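Local coordinates for putative acetyltransferase (Clostridium difficile, PDB 3DSB), which probably transfers acyl groups, most likely from acetyl-CoA to a substrate not yet identified, as a member of the GNAT acetyltransferase family, at residues G55-Y60 / V67-Y72; G82-I87 / N118-R123. All coordinates share one frame; numbering follows the deposited sequence. Where two conformers were deposited one is given.

Interaction 1 of 2, residues G55-Y60 / V67-Y72; sequences GKYHVY and VAQIMY
The carbonyl O of Ile70 is gripped twice: His58 N donates to it from 2.9 Å, nearly in line with the C=O, and a water gives it a second hydrogen. That water also donates to Lys56 O and hydrogen-bonds His58 ND1, so it ties the imidazole to the backbone of both strands. The reciprocal bond from Ile70 N to His58 O completes this hydrogen-bonded pair, and Lys56 with Tyr72 repeats the pattern, Lys56 N reaching Tyr72 O at 2.9 Å. Between them the non-hydrogen-bonded pair Tyr57-Met71 brings the CA of Met71 to 3.4 Å from Lys56 O. These are the two strands of an antiparallel beta hairpin, 56-62 and 65-77, inside the central sheet of the GNAT fold. Near the turn, Val67 and Ala68 both face Tyr60 in a classic beta bulge; Val67 N bonds to Tyr60 O almost straight (177° at the hydrogen), whereas Tyr60 N sits well above the carbonyl plane of Ala68.

On the face carrying Lys56, His58 and Tyr72, CG of Tyr72 is wedged between its own backbone N and carbonyl carbon (chi1 58°), which swings the ring across the neighbouring strand. CB of Lys56 packs off-centre on that ring, 4.2 Å from its centroid, and the imidazole meets it rim to rim, His58 CE1 lying 3.4 Å from Tyr72 OH. Lys56 NZ bonds to Tyr74 OH and Glu52 O. On the face of Tyr57, Val59, Gln69 and selenomethionine Met71, Tyr57 CE1 touches Met71 CG at 3.5 Å, and the phenol oxygen bonds to Asp78 of the second subunit. Gln69 bonds to Asn24 and Ser89, while helices 17-32 and 38-50 cover this face.

Interaction 2 of 2, residues G82-I87 / N118-R123; sequences GNFLWI and NIVGMR. With BET (trimethyl glycine), chain D.
Asn118 O receives Asn83 N at 2.9 Å, and a water bridges the same oxygen to Asn83 OD1. Ile119 follows with its CA and CG2 against Asn83 O, its side chain on the face that helix 101-115 covers. Val120 N bonds to Asn83 O at 2.8 Å, and its CG2 stands almost directly over the Phe84 ring, 3.9 Å from the centroid. Gly121 lends its carbonyl to Leu85 N; having no side chain, it leaves room for the Phe84 ring, whose CD1 lies 3.6 Å from Gly121 CA. The parallel pairing is that of a beta-alpha-beta unit, strand 82-92, helix 101-115 and strand 119-127. Selenomethionine Met122 has its CG near Leu85 O, and its CE reaches Ile87 CD1 at 3.6 Å. Arg123 N bonds to Leu85 O, and Arg123 O in turn accepts from Ile87 N. Arg123 CB sits over the six-membered ring of Trp86, 3.5 Å from the centroid; beyond it the chain, extended from CG to NE (chi2 174°), carries the guanidinium to the Phe84 face turned away from Val120, where it stacks, planes 16° apart, in a cation-pi contact. Glu151 of the second subunit forms a salt bridge with Arg123 NE. Trimethyl glycine lies at the edge of the Phe84 ring, its CA 3.4 Å from Phe84 CE2, in a pocket that Ser77 and Tyr147 help to line.

Overall arrangement
Strands 65-77 and 82-92, neighbours in one mixed sheet, connect the two contacts, whose centres lie about 16 Å apart; they meet where Tyr72 CB packs against Trp86 O, 3.2 Å apart. Interaction 1 is the more central, about 6 Å from the middle of the chain, an antiparallel hairpin with a bridging water and helices over one face. Interaction 2, about 13 Å out, is also largely buried but parallel, and its strand 119-127 is outermost within the chain, where a strand of the second subunit continues the sheet. Both touch that subunit, among others through a phenol hydroxyl in interaction 1 and, in interaction 2, an arginine that also borders bound trimethyl glycine.

Interaction 1 of 2, residues G55-Y60 / V67-Y72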
loop_
_atom_site.group_PDB
_atom_site.type_symbol
_atom_site.label_atom_id
_atom_site.label_comp_id
_atom_site.label_asym_id
_atom_site.label_seq_id
_atom_site.Cartn_x
_atom_site.Cartn_y
_atom_site.Cartn_z
ATOM N N GLY A 55 7.376 7.182 0.014
ATOM C CA GLY A 55 7.857 6.364 -1.108
ATOM C C GLY A 55 9.083 7.013 -1.721
ATOM O O GLY A 55 9.577 8.053 -1.235
ATOM N N LYS A 56 9.588 6.405 -2.780
ATOM C CA LYS A 56 10.803 6.890 -3.438
ATOM C C LYS A 56 10.745 6.713 -4.949
ATOM O O LYS A 56 10.282 5.663 -5.440
ATOM C CB LYS A 56 12.033 6.115 -2.940
ATOM C CG LYS A 56 12.284 6.105 -1.463
ATOM C CD LYS A 56 12.893 7.377 -0.932
ATOM C CE LYS A 56 13.335 7.114 0.514
ATOM N NZ LYS A 56 12.252 6.359 1.311
ATOM N N TYR A 57 11.220 7.725 -5.687
ATOM C CA TYR A 57 11.594 7.573 -7.083
ATOM C C TYR A 57 13.070 7.304 -7.177
ATOM O O TYR A 57 13.882 7.930 -6.464
ATOM C CB TYR A 57 11.334 8.845 -7.879
ATOM C CG TYR A 57 9.908 9.291 -7.954
ATOM C CD1 TYR A 57 9.041 8.736 -8.872
ATOM C CD2 TYR A 57 9.478 10.394 -7.212
ATOM C CE1 TYR A 57 7.710 9.219 -8.978
ATOM C CE2 TYR A 57 8.192 10.863 -7.288
ATOM C CZ TYR A 57 7.304 10.281 -8.192
ATOM O OH TYR A 57 6.024 10.783 -8.233
ATOM N N HIS A 58 13.423 6.413 -8.104
ATOM C CA HIS A 58 14.800 6.287 -8.578
ATOM C C HIS A 58 14.767 6.566 -10.071
ATOM O O HIS A 58 13.803 6.193 -10.774
ATOM C CB HIS A 58 15.381 4.887 -8.325
ATOM C CG HIS A 58 15.632 4.593 -6.881
ATOM N ND1 HIS A 58 14.618 4.235 -6.014
ATOM C CD2 HIS A 58 16.762 4.660 -6.131
ATOM C CE1 HIS A 58 15.120 4.064 -4.800
ATOM N NE2 HIS A 58 16.415 4.322 -4.840
ATOM N N VAL A 59 15.836 7.182 -10.566
ATOM C CA VAL A 59 15.945 7.490 -11.973
ATOM C C VAL A 59 17.239 6.886 -12.520
ATOM O O VAL A 59 18.255 6.741 -11.803
ATOM C CB VAL A 59 15.950 9.029 -12.209
ATOM C CG1 VAL A 59 14.568 9.601 -11.933
ATOM C CG2 VAL A 59 17.026 9.762 -11.338
ATOM N N TYR A 60 17.129 6.504 -13.791
ATOM C CA TYR A 60 18.272 6.003 -14.576
ATOM C C TYR A 60 18.804 7.175 -15.397
ATOM O O TYR A 60 18.049 7.834 -16.089
ATOM C CB TYR A 60 17.784 4.872 -15.464
ATOM C CG TYR A 60 18.848 4.071 -16.176
ATOM C CD1 TYR A 60 19.196 2.794 -15.728
ATOM C CD2 TYR A 60 19.451 4.564 -17.331
ATOM C CE1 TYR A 60 20.171 2.031 -16.397
ATOM C CE2 TYR A 60 20.381 3.818 -18.006
ATOM C CZ TYR A 60 20.726 2.558 -17.551
ATOM O OH TYR A 60 21.664 1.839 -18.250
ATOM N N VAL A 67 16.549 9.359 -18.094
ATOM C CA VAL A 67 15.898 8.687 -19.209
ATOM C C VAL A 67 14.886 7.599 -18.765
ATOM O O VAL A 67 14.227 6.988 -19.605
ATOM C CB VAL A 67 16.917 8.054 -20.186
ATOM C CG1 VAL A 67 17.894 9.115 -20.703
ATOM C CG2 VAL A 67 17.707 6.953 -19.509
ATOM N N ALA A 68 14.796 7.335 -17.453
ATOM C CA ALA A 68 13.792 6.378 -16.946
ATOM C C ALA A 68 13.583 6.570 -15.484
ATOM O O ALA A 68 14.406 7.181 -14.803
ATOM C CB ALA A 68 14.220 4.947 -17.220
ATOM N N GLN A 69 12.442 6.069 -15.001
ATOM C CA GLN A 69 12.123 6.172 -13.551
ATOM C C GLN A 69 11.405 4.946 -13.071
ATOM O O GLN A 69 10.707 4.273 -13.847
ATOM C CB GLN A 69 11.253 7.391 -13.253
ATOM C CG GLN A 69 9.860 7.348 -13.888
ATOM C CD GLN A 69 8.761 6.981 -12.852
ATOM O OE1 GLN A 69 8.356 7.817 -12.029
ATOM N NE2 GLN A 69 8.257 5.755 -12.926
ATOM N N ILE A 70 11.556 4.699 -11.771
ATOM C CA ILE A 70 10.739 3.657 -11.110
ATOM C C ILE A 70 10.342 4.215 -9.746
ATOM O O ILE A 70 11.143 4.916 -9.095
ATOM C CB ILE A 70 11.542 2.314 -10.968
ATOM C CG1 ILE A 70 10.656 1.187 -10.452
ATOM C CG2 ILE A 70 12.832 2.483 -10.184
ATOM C CD1 ILE A 70 11.219 -0.253 -10.731
HETATM N N MSE A 71 9.103 3.947 -9.324
HETATM C CA MSE A 71 8.559 4.491 -8.077
HETATM C C MSE A 71 7.991 3.385 -7.223
HETATM O O MSE A 71 7.362 2.460 -7.761
HETATM C CB MSE A 71 7.450 5.513 -8.340
HETATM C CG MSE A 71 7.103 6.326 -7.118
HETATM SE SE MSE A 71 5.698 5.538 -5.985
HETATM C CE MSE A 71 4.156 6.435 -6.776
ATOM N N TYR A 72 8.266 3.429 -5.925
ATOM C CA TYR A 72 7.609 2.505 -4.985
ATOM C C TYR A 72 7.126 3.212 -3.748
ATOM O O TYR A 72 7.672 4.256 -3.352
ATOM C CB TYR A 72 8.500 1.333 -4.580
ATOM C CG TYR A 72 9.804 1.699 -3.931
ATOM C CD1 TYR A 72 9.883 2.025 -2.574
ATOM C CD2 TYR A 72 10.989 1.720 -4.672
ATOM C CE1 TYR A 72 11.108 2.359 -1.966
ATOM C CE2 TYR A 72 12.194 2.013 -4.089
ATOM C CZ TYR A 72 12.267 2.344 -2.747
ATOM O OH TYR A 72 13.482 2.618 -2.176
HETATM O O HOH W 1 11.998 3.749 -6.725
#

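Interaction 2 of 2, residues G82-I87 / N118-R123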
loop_
_atom_site.group_PDB
_atom_site.type_symbol
_atom_site.label_atom_id
_atom_site.label_comp_id
_atom_site.label_asym_id
_atom_site.label_seq_id
_atom_site.Cartn_x
_atom_site.Cartn_y
_atom_site.Cartn_z
ATOM N N GLY A 82 7.820 -5.524 9.444
ATOM C CA GLY A 82 8.636 -5.082 8.306
ATOM C C GLY A 82 7.767 -4.474 7.226
ATOM O O GLY A 82 6.536 -4.492 7.340
ATOM N N ASN A 83 8.411 -3.987 6.157
ATOM C CA ASN A 83 7.698 -3.323 5.063
ATOM C C ASN A 83 7.604 -4.226 3.855
ATOM O O ASN A 83 8.596 -4.908 3.511
ATOM C CB ASN A 83 8.435 -2.082 4.578
ATOM C CG ASN A 83 8.148 -0.867 5.402
ATOM O OD1 ASN A 83 9.090 -0.275 5.995
ATOM N ND2 ASN A 83 6.909 -0.477 5.491
ATOM N N PHE A 84 6.449 -4.189 3.179
ATOM C CA PHE A 84 6.415 -4.587 1.776
ATOM C C PHE A 84 6.719 -3.357 0.961
ATOM O O PHE A 84 6.259 -2.250 1.270
ATOM C CB PHE A 84 5.010 -5.039 1.421
ATOM C CG PHE A 84 4.642 -6.363 1.996
ATOM C CD1 PHE A 84 5.015 -7.550 1.356
ATOM C CD2 PHE A 84 3.898 -6.436 3.178
ATOM C CE1 PHE A 84 4.665 -8.781 1.868
ATOM C CE2 PHE A 84 3.547 -7.678 3.722
ATOM C CZ PHE A 84 3.925 -8.856 3.055
ATOM N N LEU A 85 7.507 -3.550 -0.090
ATOM C CA LEU A 85 7.727 -2.504 -1.051
ATOM C C LEU A 85 6.754 -2.718 -2.227
ATOM O O LEU A 85 6.694 -3.847 -2.757
ATOM C CB LEU A 85 9.200 -2.557 -1.469
ATOM C CG LEU A 85 9.794 -1.523 -2.408
ATOM C CD1 LEU A 85 11.247 -1.252 -2.032
ATOM C CD2 LEU A 85 9.696 -1.975 -3.844
ATOM N N TRP A 86 5.979 -1.683 -2.579
ATOM C CA TRP A 86 4.998 -1.810 -3.679
ATOM C C TRP A 86 5.479 -0.968 -4.853
ATOM O O TRP A 86 5.544 0.254 -4.762
ATOM C CB TRP A 86 3.619 -1.297 -3.240
ATOM C CG TRP A 86 2.886 -2.221 -2.369
ATOM C CD1 TRP A 86 3.099 -2.471 -1.040
ATOM C CD2 TRP A 86 1.866 -3.154 -2.798
ATOM N NE1 TRP A 86 2.201 -3.440 -0.584
ATOM C CE2 TRP A 86 1.423 -3.856 -1.640
ATOM C CE3 TRP A 86 1.193 -3.364 -4.009
ATOM C CZ2 TRP A 86 0.411 -4.833 -1.697
ATOM C CZ3 TRP A 86 0.213 -4.345 -4.065
ATOM C CH2 TRP A 86 -0.188 -5.048 -2.916
ATOM N N ILE A 87 5.814 -1.622 -5.965
ATOM C CA ILE A 87 6.250 -0.883 -7.176
ATOM C C ILE A 87 5.002 -0.337 -7.832
ATOM O O ILE A 87 4.099 -1.122 -8.191
ATOM C CB ILE A 87 7.027 -1.809 -8.153
ATOM C CG1 ILE A 87 8.309 -2.308 -7.474
ATOM C CG2 ILE A 87 7.318 -1.084 -9.477
ATOM C CD1 ILE A 87 9.036 -3.387 -8.261
ATOM N N ASN A 118 14.645 -5.929 6.697
ATOM C CA ASN A 118 13.368 -5.384 7.174
ATOM C C ASN A 118 12.352 -5.187 6.060
ATOM O O ASN A 118 11.276 -4.669 6.302
ATOM C CB ASN A 118 13.564 -4.044 7.888
ATOM C CG ASN A 118 14.783 -4.038 8.796
ATOM O OD1 ASN A 118 14.746 -4.605 9.900
ATOM N ND2 ASN A 118 15.896 -3.399 8.327
ATOM N N ILE A 119 12.717 -5.574 4.842
ATOM C CA ILE A 119 11.726 -5.619 3.759
ATOM C C ILE A 119 11.276 -7.065 3.637
ATOM O O ILE A 119 12.100 -7.992 3.474
ATOM C CB ILE A 119 12.322 -5.112 2.421
ATOM C CG1 ILE A 119 12.516 -3.587 2.550
ATOM C CG2 ILE A 119 11.356 -5.474 1.268
ATOM C CD1 ILE A 119 13.164 -2.900 1.343
ATOM N N VAL A 120 9.969 -7.278 3.770
ATOM C CA VAL A 120 9.461 -8.638 3.855
ATOM C C VAL A 120 8.864 -9.175 2.551
ATOM O O VAL A 120 8.514 -10.346 2.459
ATOM C CB VAL A 120 8.461 -8.780 5.045
ATOM C CG1 VAL A 120 9.202 -8.540 6.364
ATOM C CG2 VAL A 120 7.338 -7.763 4.906
ATOM N N GLY A 121 8.784 -8.320 1.546
ATOM C CA GLY A 121 8.235 -8.734 0.272
ATOM C C GLY A 121 8.192 -7.552 -0.686
ATOM O O GLY A 121 8.419 -6.407 -0.277
HETATM N N MSE A 122 7.903 -7.845 -1.957
HETATM C CA MSE A 122 7.866 -6.827 -3.003
HETATM C C MSE A 122 6.649 -7.132 -3.829
HETATM O O MSE A 122 6.485 -8.272 -4.289
HETATM C CB MSE A 122 9.142 -6.887 -3.873
HETATM C CG MSE A 122 9.246 -5.747 -4.836
HETATM SE SE MSE A 122 10.877 -5.943 -5.885
HETATM C CE MSE A 122 10.046 -6.796 -7.454
ATOM N N ARG A 123 5.763 -6.144 -3.981
ATOM C CA ARG A 123 4.458 -6.380 -4.586
ATOM C C ARG A 123 4.085 -5.337 -5.609
ATOM O O ARG A 123 4.687 -4.285 -5.635
ATOM C CB ARG A 123 3.391 -6.443 -3.492
ATOM C CG ARG A 123 3.522 -7.698 -2.649
ATOM C CD ARG A 123 2.568 -7.716 -1.462
ATOM N NE ARG A 123 2.585 -9.062 -0.897
ATOM C CZ ARG A 123 1.929 -9.407 0.203
ATOM N NH1 ARG A 123 1.211 -8.500 0.841
ATOM N NH2 ARG A 123 2.021 -10.657 0.644
HETATM N N BET D . 0.614 -10.782 4.186
HETATM C CA BET D . 1.365 -9.845 5.089
HETATM C C BET D . 0.953 -9.704 6.547
HETATM O O BET D . 0.877 -8.547 7.092
HETATM O OXT BET D . 0.838 -10.783 7.188
HETATM C C1 BET D . -0.026 -9.977 3.162
HETATM C C2 BET D . 1.479 -11.756 3.505
HETATM C C3 BET D . -0.425 -11.550 4.884
HETATM O O HOH W 2 11.527 -1.681 6.513
#